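Pheromone cOB1/lipoprotein, YaeC family (Enterococcus faecalis, PDB 4EF1) probably binds methionine as the substrate-binding lipoprotein of an uptake system, and its precursor also gives rise to the sex pheromone cOB1. Local coordinates at residues 114-128 / 135-148. Numbering follows the deposited sequence.
Sequences WPRVLTILEDAGLIT and RTTATFDDIDKNTK. With MSE (selenomethionine), chain C.
F140 sets its CE2 over one face of the W114 indole, 3.5 Å from W114 CD2, with the ring planes inclined at 45°, while T139 lies at the indole edge, in its plane. At the edge of the F140 ring is V117 CG1; L118 CD2 approaches that ring obliquely and also touches I143 CG1, and L118 CD1 packs on A138 CB at 3.8 Å. The F140 ring also stacks on F152 of strand 151-156. Farther along the helix, the E122 carboxylate and R135 guanidinium meet nearly coplanar, OE1 offering its syn lone pair to NH1 at 2.8 Å; E122 CG, anti to its own N (chi1 -176°), carries the acid out to the arginine. Beyond the Schellman motif at G125, the chain pairs antiparallel with 143-146. T128 N bonds K145 O at 2.9 Å, and T128 O accepts D144 N at 2.8 Å. T128 OG1, set between its own N and carbonyl carbon (chi1 68°), takes K145 N at 2.9 Å. D144 and K145 facing T128 make a classic beta bulge. R116 NH1 donates to selenomethionine OXT (2.9 Å), bringing the helix, with the small antiparallel sheet beside it, to the ligand pocket of a periplasmic-binding-protein fold.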
loop_
_atom_site.group_PDB
_atom_site.type_symbol
_atom_site.label_atom_id
_atom_site.label_comp_id
_atom_site.label_asym_id
_atom_site.label_seq_id
_atom_site.Cartn_x
_atom_site.Cartn_y
_atom_site.Cartn_z
ATOM N N TRP A 114 -3.265 1.846 -10.246
ATOM C CA TRP A 114 -3.388 2.784 -11.388
ATOM C C TRP A 114 -4.369 3.894 -11.161
ATOM O O TRP A 114 -4.052 5.021 -11.490
ATOM C CB TRP A 114 -3.694 2.075 -12.708
ATOM C CG TRP A 114 -2.586 1.154 -13.175
ATOM C CD1 TRP A 114 -1.333 0.951 -12.606
ATOM C CD2 TRP A 114 -2.581 0.339 -14.379
ATOM N NE1 TRP A 114 -0.590 0.086 -13.345
ATOM C CE2 TRP A 114 -1.282 -0.334 -14.411
ATOM C CE3 TRP A 114 -3.496 0.088 -15.386
ATOM C CZ2 TRP A 114 -0.933 -1.191 -15.430
ATOM C CZ3 TRP A 114 -3.152 -0.797 -16.384
ATOM C CH2 TRP A 114 -1.904 -1.437 -16.404
ATOM N N PRO A 115 -5.553 3.590 -10.584
ATOM C CA PRO A 115 -6.488 4.659 -10.276
ATOM C C PRO A 115 -5.967 5.771 -9.351
ATOM O O PRO A 115 -6.502 6.891 -9.381
ATOM C CB PRO A 115 -7.651 3.923 -9.608
ATOM C CG PRO A 115 -7.629 2.541 -10.193
ATOM C CD PRO A 115 -6.145 2.263 -10.278
ATOM N N ARG A 116 -4.989 5.442 -8.533
ATOM C CA ARG A 116 -4.404 6.359 -7.572
ATOM C C ARG A 116 -3.560 7.455 -8.248
ATOM O O ARG A 116 -3.659 8.607 -7.876
ATOM C CB ARG A 116 -3.578 5.579 -6.564
ATOM C CG ARG A 116 -4.321 4.437 -5.860
ATOM C CD ARG A 116 -3.503 3.655 -4.871
ATOM N NE ARG A 116 -3.332 4.297 -3.561
ATOM C CZ ARG A 116 -2.598 3.786 -2.581
ATOM N NH1 ARG A 116 -2.030 2.581 -2.716
ATOM N NH2 ARG A 116 -2.502 4.428 -1.434
ATOM N N VAL A 117 -2.718 7.098 -9.213
ATOM C CA VAL A 117 -1.982 8.107 -9.980
ATOM C C VAL A 117 -2.970 8.927 -10.820
ATOM O O VAL A 117 -2.816 10.147 -10.948
ATOM C CB VAL A 117 -0.857 7.511 -10.861
ATOM C CG1 VAL A 117 -1.458 6.824 -12.094
ATOM C CG2 VAL A 117 0.138 8.614 -11.270
ATOM N N LEU A 118 -4.007 8.263 -11.367
ATOM C CA LEU A 118 -5.038 8.955 -12.123
ATOM C C LEU A 118 -5.800 9.988 -11.237
ATOM O O LEU A 118 -6.033 11.105 -11.706
ATOM C CB LEU A 118 -6.008 7.956 -12.786
ATOM C CG LEU A 118 -5.439 7.080 -13.919
ATOM C CD1 LEU A 118 -6.493 6.162 -14.511
ATOM C CD2 LEU A 118 -4.862 7.933 -15.029
ATOM N N THR A 119 -6.151 9.622 -9.978
ATOM C CA THR A 119 -6.829 10.557 -9.065
ATOM C C THR A 119 -5.871 11.705 -8.688
ATOM O O THR A 119 -6.290 12.852 -8.551
ATOM C CB THR A 119 -7.352 9.936 -7.735
ATOM O OG1 THR A 119 -6.267 9.589 -6.857
ATOM C CG2 THR A 119 -8.285 8.740 -7.976
ATOM N N ILE A 120 -4.595 11.401 -8.512
ATOM C CA ILE A 120 -3.620 12.472 -8.185
ATOM C C ILE A 120 -3.585 13.515 -9.355
ATOM O O ILE A 120 -3.736 14.696 -9.139
ATOM C CB ILE A 120 -2.226 11.917 -7.871
ATOM C CG1 ILE A 120 -2.222 11.192 -6.520
ATOM C CG2 ILE A 120 -1.151 13.034 -7.944
ATOM C CD1 ILE A 120 -1.003 10.325 -6.304
ATOM N N LEU A 121 -3.433 13.026 -10.589
ATOM C CA LEU A 121 -3.347 13.893 -11.749
ATOM C C LEU A 121 -4.693 14.666 -12.001
ATOM O O LEU A 121 -4.665 15.847 -12.378
ATOM C CB LEU A 121 -2.891 13.110 -12.993
ATOM C CG LEU A 121 -1.471 12.534 -12.867
ATOM C CD1 LEU A 121 -1.200 11.540 -13.979
ATOM C CD2 LEU A 121 -0.395 13.628 -12.748
ATOM N N GLU A 122 -5.835 14.001 -11.752
ATOM C CA GLU A 122 -7.146 14.666 -11.784
ATOM C C GLU A 122 -7.256 15.782 -10.723
ATOM O O GLU A 122 -7.678 16.905 -11.039
ATOM C CB GLU A 122 -8.302 13.641 -11.610
ATOM C CG GLU A 122 -9.694 14.246 -11.722
ATOM C CD GLU A 122 -10.775 13.261 -12.156
ATOM O OE1 GLU A 122 -10.855 12.181 -11.583
ATOM O OE2 GLU A 122 -11.599 13.600 -13.019
ATOM N N ASP A 123 -6.873 15.490 -9.474
ATOM C CA ASP A 123 -6.904 16.509 -8.401
ATOM C C ASP A 123 -6.057 17.716 -8.775
ATOM O O ASP A 123 -6.454 18.847 -8.516
ATOM C CB ASP A 123 -6.380 15.972 -7.067
ATOM C CG ASP A 123 -7.237 14.879 -6.479
ATOM O OD1 ASP A 123 -8.414 14.725 -6.867
ATOM O OD2 ASP A 123 -6.682 14.174 -5.608
ATOM N N ALA A 124 -4.919 17.471 -9.426
ATOM C CA ALA A 124 -4.031 18.535 -9.914
ATOM C C ALA A 124 -4.561 19.274 -11.150
ATOM O O ALA A 124 -3.934 20.221 -11.613
ATOM C CB ALA A 124 -2.657 17.964 -10.259
ATOM N N GLY A 125 -5.651 18.797 -11.740
ATOM C CA GLY A 125 -6.226 19.439 -12.902
ATOM C C GLY A 125 -5.524 19.127 -14.213
ATOM O O GLY A 125 -5.785 19.794 -15.210
ATOM N N LEU A 126 -4.700 18.083 -14.240
ATOM C CA LEU A 126 -3.921 17.695 -15.478
ATOM C C LEU A 126 -4.604 16.670 -16.357
ATOM O O LEU A 126 -4.275 16.578 -17.522
ATOM C CB LEU A 126 -2.553 17.153 -15.110
ATOM C CG LEU A 126 -1.623 18.198 -14.447
ATOM C CD1 LEU A 126 -0.329 17.526 -14.040
ATOM C CD2 LEU A 126 -1.408 19.361 -15.420
ATOM N N ILE A 127 -5.495 15.865 -15.792
ATOM C CA ILE A 127 -6.286 14.930 -16.587
ATOM C C ILE A 127 -7.750 14.871 -16.126
ATOM O O ILE A 127 -8.077 15.249 -15.013
ATOM C CB ILE A 127 -5.741 13.477 -16.555
ATOM C CG1 ILE A 127 -5.902 12.833 -15.160
ATOM C CG2 ILE A 127 -4.310 13.365 -17.159
ATOM C CD1 ILE A 127 -5.645 11.343 -15.094
ATOM N N THR A 128 -8.617 14.399 -17.017
ATOM C CA THR A 128 -9.976 14.007 -16.655
ATOM C C THR A 128 -10.183 12.569 -17.174
ATOM O O THR A 128 -9.449 12.129 -18.060
ATOM C CB THR A 128 -11.021 14.946 -17.242
ATOM O OG1 THR A 128 -11.065 14.802 -18.665
ATOM C CG2 THR A 128 -10.730 16.382 -16.830
ATOM N N ARG A 135 -14.889 4.096 -12.552
ATOM C CA ARG A 135 -13.758 4.639 -11.743
ATOM C C ARG A 135 -13.088 3.667 -10.778
ATOM O O ARG A 135 -11.940 3.871 -10.348
ATOM C CB ARG A 135 -14.214 5.879 -10.954
ATOM C CG ARG A 135 -14.533 7.054 -11.854
ATOM C CD ARG A 135 -14.995 8.281 -11.102
ATOM N NE ARG A 135 -14.981 9.419 -12.010
ATOM C CZ ARG A 135 -13.950 10.244 -12.216
ATOM N NH1 ARG A 135 -12.791 10.129 -11.554
ATOM N NH2 ARG A 135 -14.104 11.231 -13.089
ATOM N N THR A 136 -13.799 2.607 -10.439
ATOM C CA THR A 136 -13.296 1.579 -9.518
ATOM C C THR A 136 -12.103 0.795 -10.127
ATOM O O THR A 136 -11.170 0.437 -9.422
ATOM C CB THR A 136 -14.461 0.618 -9.115
ATOM O OG1 THR A 136 -14.978 -0.031 -10.288
ATOM C CG2 THR A 136 -15.634 1.400 -8.428
ATOM N N THR A 137 -12.147 0.586 -11.446
ATOM C CA THR A 137 -11.125 -0.157 -12.200
ATOM C C THR A 137 -10.456 0.733 -13.274
ATOM O O THR A 137 -10.158 0.257 -14.379
ATOM C CB THR A 137 -11.821 -1.357 -12.905
ATOM O OG1 THR A 137 -12.782 -0.868 -13.860
ATOM C CG2 THR A 137 -12.527 -2.239 -11.893
ATOM N N ALA A 138 -10.205 2.008 -12.945
ATOM C CA ALA A 138 -9.714 2.962 -13.938
ATOM C C ALA A 138 -8.337 2.552 -14.461
ATOM O O ALA A 138 -7.471 2.093 -13.704
ATOM C CB ALA A 138 -9.713 4.407 -13.417
ATOM N N THR A 139 -8.167 2.678 -15.775
ATOM C CA THR A 139 -6.864 2.463 -16.427
ATOM C C THR A 139 -6.561 3.678 -17.310
ATOM O O THR A 139 -7.403 4.594 -17.483
ATOM C CB THR A 139 -6.802 1.153 -17.234
ATOM O OG1 THR A 139 -7.654 1.254 -18.407
ATOM C CG2 THR A 139 -7.216 -0.078 -16.340
ATOM N N PHE A 140 -5.375 3.656 -17.916
ATOM C CA PHE A 140 -4.871 4.780 -18.715
ATOM C C PHE A 140 -5.709 5.021 -19.957
ATOM O O PHE A 140 -5.851 6.164 -20.412
ATOM C CB PHE A 140 -3.394 4.598 -19.003
ATOM C CG PHE A 140 -2.578 4.467 -17.742
ATOM C CD1 PHE A 140 -2.377 5.555 -16.935
ATOM C CD2 PHE A 140 -2.105 3.211 -17.319
ATOM C CE1 PHE A 140 -1.699 5.435 -15.749
ATOM C CE2 PHE A 140 -1.428 3.083 -16.132
ATOM C CZ PHE A 140 -1.213 4.200 -15.356
ATOM N N ASP A 141 -6.328 3.960 -20.453
ATOM C CA ASP A 141 -7.273 4.063 -21.551
ATOM C C ASP A 141 -8.529 4.884 -21.208
ATOM O O ASP A 141 -9.274 5.282 -22.115
ATOM C CB ASP A 141 -7.715 2.670 -22.038
ATOM C CG ASP A 141 -6.566 1.857 -22.635
ATOM O OD1 ASP A 141 -5.373 2.232 -22.450
ATOM O OD2 ASP A 141 -6.859 0.823 -23.288
ATOM N N ASP A 142 -8.801 5.083 -19.916
ATOM C CA ASP A 142 -9.987 5.841 -19.503
ATOM C C ASP A 142 -9.773 7.356 -19.477
ATOM O O ASP A 142 -10.732 8.109 -19.269
ATOM C CB ASP A 142 -10.478 5.368 -18.163
ATOM C CG ASP A 142 -10.964 3.936 -18.202
ATOM O OD1 ASP A 142 -11.648 3.550 -19.197
ATOM O OD2 ASP A 142 -10.698 3.225 -17.219
ATOM N N ILE A 143 -8.550 7.796 -19.756
ATOM C CA ILE A 143 -8.251 9.221 -19.784
ATOM C C ILE A 143 -8.964 9.888 -20.931
ATOM O O ILE A 143 -8.924 9.411 -22.058
ATOM C CB ILE A 143 -6.736 9.486 -19.898
ATOM C CG1 ILE A 143 -6.018 9.010 -18.650
ATOM C CG2 ILE A 143 -6.471 10.957 -20.175
ATOM C CD1 ILE A 143 -4.508 9.077 -18.807
ATOM N N ASP A 144 -9.576 11.031 -20.612
ATOM C CA ASP A 144 -10.213 11.905 -21.564
ATOM C C ASP A 144 -9.310 13.143 -21.783
ATOM O O ASP A 144 -8.546 13.154 -22.751
ATOM C CB ASP A 144 -11.624 12.258 -21.061
ATOM C CG ASP A 144 -12.337 13.255 -21.927
ATOM O OD1 ASP A 144 -11.941 13.462 -23.095
ATOM O OD2 ASP A 144 -13.324 13.820 -21.423
ATOM N N LYS A 145 -9.396 14.172 -20.924
ATOM C CA LYS A 145 -8.490 15.323 -21.035
ATOM C C LYS A 145 -7.126 14.913 -20.506
ATOM O O LYS A 145 -7.060 14.234 -19.501
ATOM C CB LYS A 145 -8.996 16.569 -20.275
ATOM C CG LYS A 145 -10.258 17.237 -20.859
ATOM C CD LYS A 145 -9.924 18.123 -22.050
ATOM C CE LYS A 145 -11.089 18.889 -22.631
ATOM N NZ LYS A 145 -10.699 19.638 -23.870
ATOM N N ASN A 146 -6.063 15.319 -21.209
ATOM C CA ASN A 146 -4.640 15.122 -20.813
ATOM C C ASN A 146 -3.918 16.394 -21.273
ATOM O O ASN A 146 -3.373 16.450 -22.398
ATOM C CB ASN A 146 -4.072 13.866 -21.482
ATOM C CG ASN A 146 -2.725 13.454 -20.908
ATOM O OD1 ASN A 146 -2.074 14.217 -20.173
ATOM N ND2 ASN A 146 -2.315 12.227 -21.195
ATOM N N THR A 147 -3.920 17.405 -20.388
ATOM C CA THR A 147 -3.447 18.752 -20.728
ATOM C C THR A 147 -1.975 18.771 -21.152
ATOM O O THR A 147 -1.618 19.423 -22.129
ATOM C CB THR A 147 -3.715 19.731 -19.570
ATOM O OG1 THR A 147 -5.122 19.713 -19.271
ATOM C CG2 THR A 147 -3.255 21.148 -19.898
ATOM N N LYS A 148 -1.138 18.041 -20.426
ATOM C CA LYS A 148 0.298 17.983 -20.736
ATOM C C LYS A 148 0.671 16.811 -21.670
ATOM O O LYS A 148 1.832 16.586 -21.913
ATOM C CB LYS A 148 1.118 17.926 -19.419
ATOM C CG LYS A 148 1.116 19.225 -18.666
ATOM C CD LYS A 148 1.929 19.080 -17.378
ATOM C CE LYS A 148 2.180 20.417 -16.734
ATOM N NZ LYS A 148 3.027 21.356 -17.513
HETATM N N MSE C 301 1.548 -0.729 1.380
HETATM C CA MSE C 301 1.033 -0.578 -0.039
HETATM C C MSE C 301 0.117 0.637 -0.214
HETATM O O MSE C 301 -0.751 0.880 0.638
HETATM O OXT MSE C 301 0.187 1.344 -1.255
HETATM C CB MSE C 301 0.343 -1.848 -0.536
HETATM C CG MSE C 301 -0.057 -1.843 -2.017
HETATM SE SE MSE C 301 -1.155 -3.366 -2.432
HETATM C CE MSE C 301 0.188 -4.823 -2.241
HETATM O O HOH W 1 -4.067 21.532 -16.828
HETATM O O HOH W 2 -1.666 16.372 -18.332
HETATM O O HOH W 3 -13.658 15.186 -18.889
#